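Local coordinates for Thiol:disulfide interchange protein, thioredoxin family protein (Chlorobaculum tepidum, PDB 3OR5) that probably acts as a thiol:disulfide oxidoreductase of the thioredoxin family, in the TlpA-like group, and may serve cytochrome c biogenesis, at residues V20-K25 with N81-M86; G72-E77 with V95-P100. All blocks are in the same frame, centred on the assembly; numbering follows the deposited sequence.

Interaction 1: residues V20-K25 with N81-M86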
loop_
_atom_site.group_PDB
_atom_site.type_symbol
_atom_site.label_atom_id
_atom_site.label_comp_id
_atom_site.label_asym_id
_atom_site.label_seq_id
_atom_site.Cartn_x
_atom_site.Cartn_y
_atom_site.Cartn_z
ATOM N N VAL A 20 -12.096 1.724 -8.118
ATOM C CA VAL A 20 -13.221 1.407 -7.230
ATOM C C VAL A 20 -12.663 0.300 -6.339
ATOM O O VAL A 20 -11.964 -0.591 -6.851
ATOM C CB VAL A 20 -14.406 0.838 -8.009
ATOM C CG1 VAL A 20 -15.474 0.406 -7.010
ATOM C CG2 VAL A 20 -15.029 2.000 -8.880
ATOM N N THR A 21 -12.922 0.427 -5.058
ATOM C CA THR A 21 -12.390 -0.555 -4.113
ATOM C C THR A 21 -13.237 -1.826 -4.115
ATOM O O THR A 21 -14.381 -1.873 -4.604
ATOM C CB THR A 21 -12.359 -0.040 -2.681
ATOM O OG1 THR A 21 -13.719 0.168 -2.291
ATOM C CG2 THR A 21 -11.510 1.306 -2.567
ATOM N N VAL A 22 -12.653 -2.917 -3.573
ATOM C CA VAL A 22 -13.346 -4.233 -3.488
ATOM C C VAL A 22 -14.677 -4.099 -2.758
ATOM O O VAL A 22 -15.652 -4.795 -3.136
ATOM C CB VAL A 22 -12.406 -5.138 -2.762
ATOM C CG1 VAL A 22 -13.135 -6.430 -2.355
ATOM C CG2 VAL A 22 -11.174 -5.432 -3.733
ATOM N N ASP A 23 -14.743 -3.210 -1.782
ATOM C CA ASP A 23 -16.012 -2.960 -1.015
ATOM C C ASP A 23 -16.811 -1.848 -1.569
ATOM O O ASP A 23 -17.695 -1.368 -0.877
ATOM C CB ASP A 23 -15.821 -2.821 0.503
ATOM C CG ASP A 23 -14.873 -1.731 0.860
ATOM O OD1 ASP A 23 -14.089 -1.246 -0.028
ATOM O OD2 ASP A 23 -14.862 -1.380 2.078
ATOM N N GLY A 24 -16.559 -1.488 -2.846
ATOM C CA GLY A 24 -17.520 -0.606 -3.557
ATOM C C GLY A 24 -17.433 0.824 -3.098
ATOM O O GLY A 24 -18.454 1.425 -2.781
ATOM N N LYS A 25 -16.218 1.378 -2.947
ATOM C CA LYS A 25 -16.037 2.794 -2.544
ATOM C C LYS A 25 -15.121 3.393 -3.599
ATOM O O LYS A 25 -14.340 2.670 -4.251
ATOM C CB LYS A 25 -15.374 2.875 -1.149
ATOM C CG LYS A 25 -16.362 2.351 -0.137
ATOM C CD LYS A 25 -15.716 2.257 1.180
ATOM C CE LYS A 25 -16.689 1.450 2.078
ATOM N NZ LYS A 25 -16.404 1.650 3.518
ATOM N N ASN A 81 -12.972 -13.627 -2.419
ATOM C CA ASN A 81 -11.947 -13.972 -1.430
ATOM C C ASN A 81 -11.386 -12.720 -0.789
ATOM O O ASN A 81 -11.327 -12.658 0.447
ATOM C CB ASN A 81 -10.848 -14.803 -2.176
ATOM C CG ASN A 81 -9.951 -15.616 -1.232
ATOM O OD1 ASN A 81 -10.383 -16.230 -0.271
ATOM N ND2 ASN A 81 -8.660 -15.586 -1.531
ATOM N N VAL A 82 -11.071 -11.681 -1.571
ATOM C CA VAL A 82 -10.499 -10.442 -0.997
ATOM C C VAL A 82 -11.576 -9.711 -0.147
ATOM O O VAL A 82 -11.274 -9.259 0.964
ATOM C CB VAL A 82 -10.004 -9.532 -2.107
ATOM C CG1 VAL A 82 -9.378 -8.232 -1.466
ATOM C CG2 VAL A 82 -8.868 -10.235 -2.783
ATOM N N LYS A 83 -12.826 -9.644 -0.649
ATOM C CA LYS A 83 -13.889 -8.980 0.137
ATOM C C LYS A 83 -14.105 -9.699 1.486
ATOM O O LYS A 83 -14.222 -9.074 2.558
ATOM C CB LYS A 83 -15.216 -9.029 -0.653
ATOM C CG LYS A 83 -16.448 -8.407 0.054
ATOM C CD LYS A 83 -16.615 -6.974 -0.400
ATOM C CE LYS A 83 -17.951 -6.319 0.173
ATOM N NZ LYS A 83 -17.861 -6.382 1.679
ATOM N N ASN A 84 -14.094 -11.035 1.496
ATOM C CA ASN A 84 -14.219 -11.732 2.783
ATOM C C ASN A 84 -13.035 -11.568 3.723
ATOM O O ASN A 84 -13.212 -11.447 4.884
ATOM C CB ASN A 84 -14.503 -13.223 2.572
ATOM C CG ASN A 84 -15.285 -13.779 3.722
ATOM O OD1 ASN A 84 -16.344 -13.203 4.099
ATOM N ND2 ASN A 84 -14.773 -14.803 4.350
ATOM N N TYR A 85 -11.802 -11.508 3.205
ATOM C CA TYR A 85 -10.655 -11.259 4.029
ATOM C C TYR A 85 -10.740 -9.848 4.693
ATOM O O TYR A 85 -10.427 -9.678 5.860
ATOM C CB TYR A 85 -9.396 -11.389 3.154
ATOM C CG TYR A 85 -8.148 -11.367 3.988
ATOM C CD1 TYR A 85 -7.861 -12.365 4.882
ATOM C CD2 TYR A 85 -7.229 -10.298 3.820
ATOM C CE1 TYR A 85 -6.696 -12.316 5.653
ATOM C CE2 TYR A 85 -6.057 -10.270 4.582
ATOM C CZ TYR A 85 -5.807 -11.261 5.465
ATOM O OH TYR A 85 -4.640 -11.180 6.200
HETATM N N MSE A 86 -11.200 -8.902 3.902
HETATM C CA MSE A 86 -11.399 -7.533 4.437
HETATM C C MSE A 86 -12.359 -7.573 5.588
HETATM O O MSE A 86 -12.127 -6.831 6.564
HETATM C CB MSE A 86 -11.867 -6.580 3.321
HETATM C CG MSE A 86 -10.763 -6.275 2.356
HETATM SE SE MSE A 86 -11.586 -5.267 0.880
HETATM C CE MSE A 86 -11.909 -3.647 1.770
#
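The turn of a beta hairpin, between strands 18-20 and 26-28, packs here against helix 79-89 of the thioredoxin-like fold. Val22 and Asp23 are the two central residues of a type I beta turn from Thr21 to Gly24, and both meet the helix. Val22 points at the helix and buries the most surface of any residue in this contact. Its CG1 lies on the helix backbone, 3.6 Å from Lys83 CA. This branch is anti to the backbone N (chi1 168°), which carries it outward to the helix. The other branch, CG2, meets Val82 CG1 at 4.0 Å, and the two valines cross at about a right angle. From the next turn of the helix comes Met86, a selenomethionine. Its SE lies 3.7 Å from Val22 CB, and its chain then bends (chi3 71°). The bend brings the methyl CE to 3.6 Å from Asp23 CG, with both carboxylate oxygens almost as near. Lys83 reaches along the turn as well. Its CD lies against the carbonyl O of Val22 and its CE near Asp23 CA. No hydrogen bond joins the two segments. The charged ends of Asp23 and Lys83 are not in contact. The Asp23 carboxylate is instead held within the turn, where Thr21 OG1 is 2.7 Å from Asp23 OD1 in a hydrogen bond. The same OG1 accepts a hydrogen bond from the backbone N of Lys25, which probably stiffens the turn. Val22, Val82 and Met86 also touch edge strand 95-97, so the hairpin turn and helix 79-89 meet over this strand.

Interaction 2: residues G72-E77 with V95-P100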
loop_
_atom_site.group_PDB
_atom_site.type_symbol
_atom_site.label_atom_id
_atom_site.label_comp_id
_atom_site.label_asym_id
_atom_site.label_seq_id
_atom_site.Cartn_x
_atom_site.Cartn_y
_atom_site.Cartn_z
ATOM N N GLY A 72 -4.171 -0.945 -0.335
ATOM C CA GLY A 72 -3.829 -2.353 -0.743
ATOM C C GLY A 72 -4.235 -2.572 -2.200
ATOM O O GLY A 72 -5.284 -2.113 -2.650
ATOM N N ILE A 73 -3.418 -3.300 -2.964
ATOM C CA ILE A 73 -3.770 -3.677 -4.352
ATOM C C ILE A 73 -3.612 -5.192 -4.383
ATOM O O ILE A 73 -2.518 -5.717 -4.177
ATOM C CB ILE A 73 -2.837 -2.976 -5.355
ATOM C CG1 ILE A 73 -3.131 -1.429 -5.322
ATOM C CG2 ILE A 73 -3.136 -3.562 -6.806
ATOM C CD1 ILE A 73 -2.166 -0.596 -6.208
ATOM N N ALA A 74 -4.715 -5.897 -4.608
ATOM C CA ALA A 74 -4.727 -7.387 -4.463
ATOM C C ALA A 74 -4.416 -7.993 -5.820
ATOM O O ALA A 74 -5.158 -7.783 -6.795
ATOM C CB ALA A 74 -6.128 -7.867 -4.012
ATOM N N VAL A 75 -3.334 -8.762 -5.867
ATOM C CA VAL A 75 -2.847 -9.398 -7.089
ATOM C C VAL A 75 -3.153 -10.878 -7.068
ATOM O O VAL A 75 -3.284 -11.450 -5.974
ATOM C CB VAL A 75 -1.333 -9.151 -7.241
ATOM C CG1 VAL A 75 -1.036 -7.614 -7.559
ATOM C CG2 VAL A 75 -0.540 -9.651 -6.073
ATOM N N ASN A 76 -3.277 -11.493 -8.261
ATOM C CA ASN A 76 -3.480 -12.976 -8.266
ATOM C C ASN A 76 -4.647 -13.390 -7.393
ATOM O O ASN A 76 -4.595 -14.420 -6.774
ATOM C CB ASN A 76 -2.173 -13.696 -7.862
ATOM C CG ASN A 76 -0.966 -13.330 -8.755
ATOM O OD1 ASN A 76 -0.408 -14.204 -9.450
ATOM N ND2 ASN A 76 -0.499 -12.115 -8.678
ATOM N N GLU A 77 -5.717 -12.581 -7.383
ATOM C CA GLU A 77 -6.808 -12.758 -6.468
ATOM C C GLU A 77 -8.174 -12.897 -7.111
ATOM O O GLU A 77 -8.323 -12.865 -8.373
ATOM C CB GLU A 77 -6.780 -11.603 -5.394
ATOM C CG GLU A 77 -6.005 -12.078 -4.150
ATOM C CD GLU A 77 -6.768 -13.087 -3.295
ATOM O OE1 GLU A 77 -7.800 -13.650 -3.722
ATOM O OE2 GLU A 77 -6.333 -13.274 -2.119
ATOM N N VAL A 95 -8.761 -0.836 -0.476
ATOM C CA VAL A 95 -8.185 -1.966 -1.227
ATOM C C VAL A 95 -8.847 -2.160 -2.543
ATOM O O VAL A 95 -10.091 -2.175 -2.620
ATOM C CB VAL A 95 -8.489 -3.231 -0.387
ATOM C CG1 VAL A 95 -8.061 -4.566 -1.199
ATOM C CG2 VAL A 95 -7.766 -3.297 1.013
HETATM N N MSE A 96 -8.042 -2.269 -3.604
HETATM C CA MSE A 96 -8.542 -2.414 -5.003
HETATM C C MSE A 96 -8.052 -3.741 -5.552
HETATM O O MSE A 96 -6.889 -4.169 -5.239
HETATM C CB MSE A 96 -8.074 -1.267 -5.943
HETATM C CG MSE A 96 -8.746 -0.048 -5.504
HETATM SE SE MSE A 96 -7.982 1.447 -6.616
HETATM C CE MSE A 96 -6.294 1.545 -5.701
HETATM N N MSE A 97 -8.856 -4.365 -6.390
HETATM C CA MSE A 97 -8.291 -5.489 -7.218
HETATM C C MSE A 97 -7.277 -4.960 -8.201
HETATM O O MSE A 97 -7.494 -3.909 -8.842
HETATM C CB MSE A 97 -9.389 -6.168 -8.043
HETATM C CG MSE A 97 -10.569 -6.658 -7.154
HETATM SE SE MSE A 97 -9.997 -8.160 -5.935
HETATM C CE MSE A 97 -9.504 -9.493 -7.293
ATOM N N ALA A 98 -6.157 -5.691 -8.380
ATOM C CA ALA A 98 -5.182 -5.183 -9.332
ATOM C C ALA A 98 -5.762 -5.153 -10.742
ATOM O O ALA A 98 -6.633 -6.005 -11.138
ATOM C CB ALA A 98 -3.976 -6.136 -9.357
ATOM N N THR A 99 -5.285 -4.171 -11.480
ATOM C CA THR A 99 -5.532 -4.083 -12.912
ATOM C C THR A 99 -4.144 -3.940 -13.576
ATOM O O THR A 99 -3.150 -3.624 -12.916
ATOM C CB THR A 99 -6.285 -2.838 -13.272
ATOM O OG1 THR A 99 -5.540 -1.657 -12.957
ATOM C CG2 THR A 99 -7.688 -2.707 -12.578
ATOM N N PRO A 100 -4.046 -4.241 -14.875
ATOM C CA PRO A 100 -2.707 -4.060 -15.456
ATOM C C PRO A 100 -2.187 -2.667 -15.327
ATOM O O PRO A 100 -0.950 -2.502 -15.132
ATOM C CB PRO A 100 -2.904 -4.422 -16.955
ATOM C CG PRO A 100 -4.082 -5.328 -16.951
ATOM C CD PRO A 100 -5.018 -4.858 -15.799
#
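Ala98, Ala74 and Met97 have the most surface buried where segment 95-100 runs beside segment 72-77. Ala98 lies just past the end of strand 95-97, yet it still pairs. Its N donates to Ala74 O at 2.8 Å, from a position tilted 33° from the carbonyl plane. Its methyl, CB, points at segment 72-77 and touches two branched residues there. Ile73 CG2 and Val75 CG1 each come to 3.7 Å from it. Ile73 sends CG2 anti to its own N, and this sets the branch beside the carbonyl end, near Ala98. Ala74 bonds through both its N and its O: its N donates to Met96 O at 2.8 Å, nearly straight (166°). With Met96 N to Gly72 O, at 2.9 Å, this makes the regular pattern of parallel strands. Ala74 CB points to the sheet face that carries Val95 and Met97. On this face Met97, a selenomethionine, folds back toward segment 72-77, being bent at both chi2 and chi3. Its SE lies 4.3 Å from Ala74 CB. Its methyl CE goes further and ends 3.9 Å from Glu77 CB. The carboxylate of Glu77 leads away, to Thr44 and Asn81. It comes near the Cys46 and Cys49 pair, probably the thioredoxin-type CxxC, without touching it. The two strands belong to a beta-alpha-beta unit whose helix, 79-89, covers the Ala74 and Val95 face through Val82. Strand 36-42 pairs with the far edge of 68-74, and 95-97 forms one edge of the five-stranded sheet.

How the interactions relate
Interaction 2 is buried within the sheet, while interaction 1 is only partly buried and lies nearer the surface. Both use the same beta-alpha-beta unit: interaction 2 pairs its two strands, and interaction 1 places a hairpin turn against its helix. The chemistry differs accordingly. Main-chain hydrogen bonds set the register of 72-77 and 95-100, whereas 20-25 and 81-86 meet by van der Waals contact without any hydrogen bond, partly against the Val22 carbonyl and the Asp23 carboxylate. The two contacts touch directly, with centres about 10 Å apart. Val22 N probably bonds to Val95 O, at 2.8 Å, tying the hairpin turn to the edge strand. On the helix side, Val82 CG2 packs against Glu77 CD at 3.6 Å.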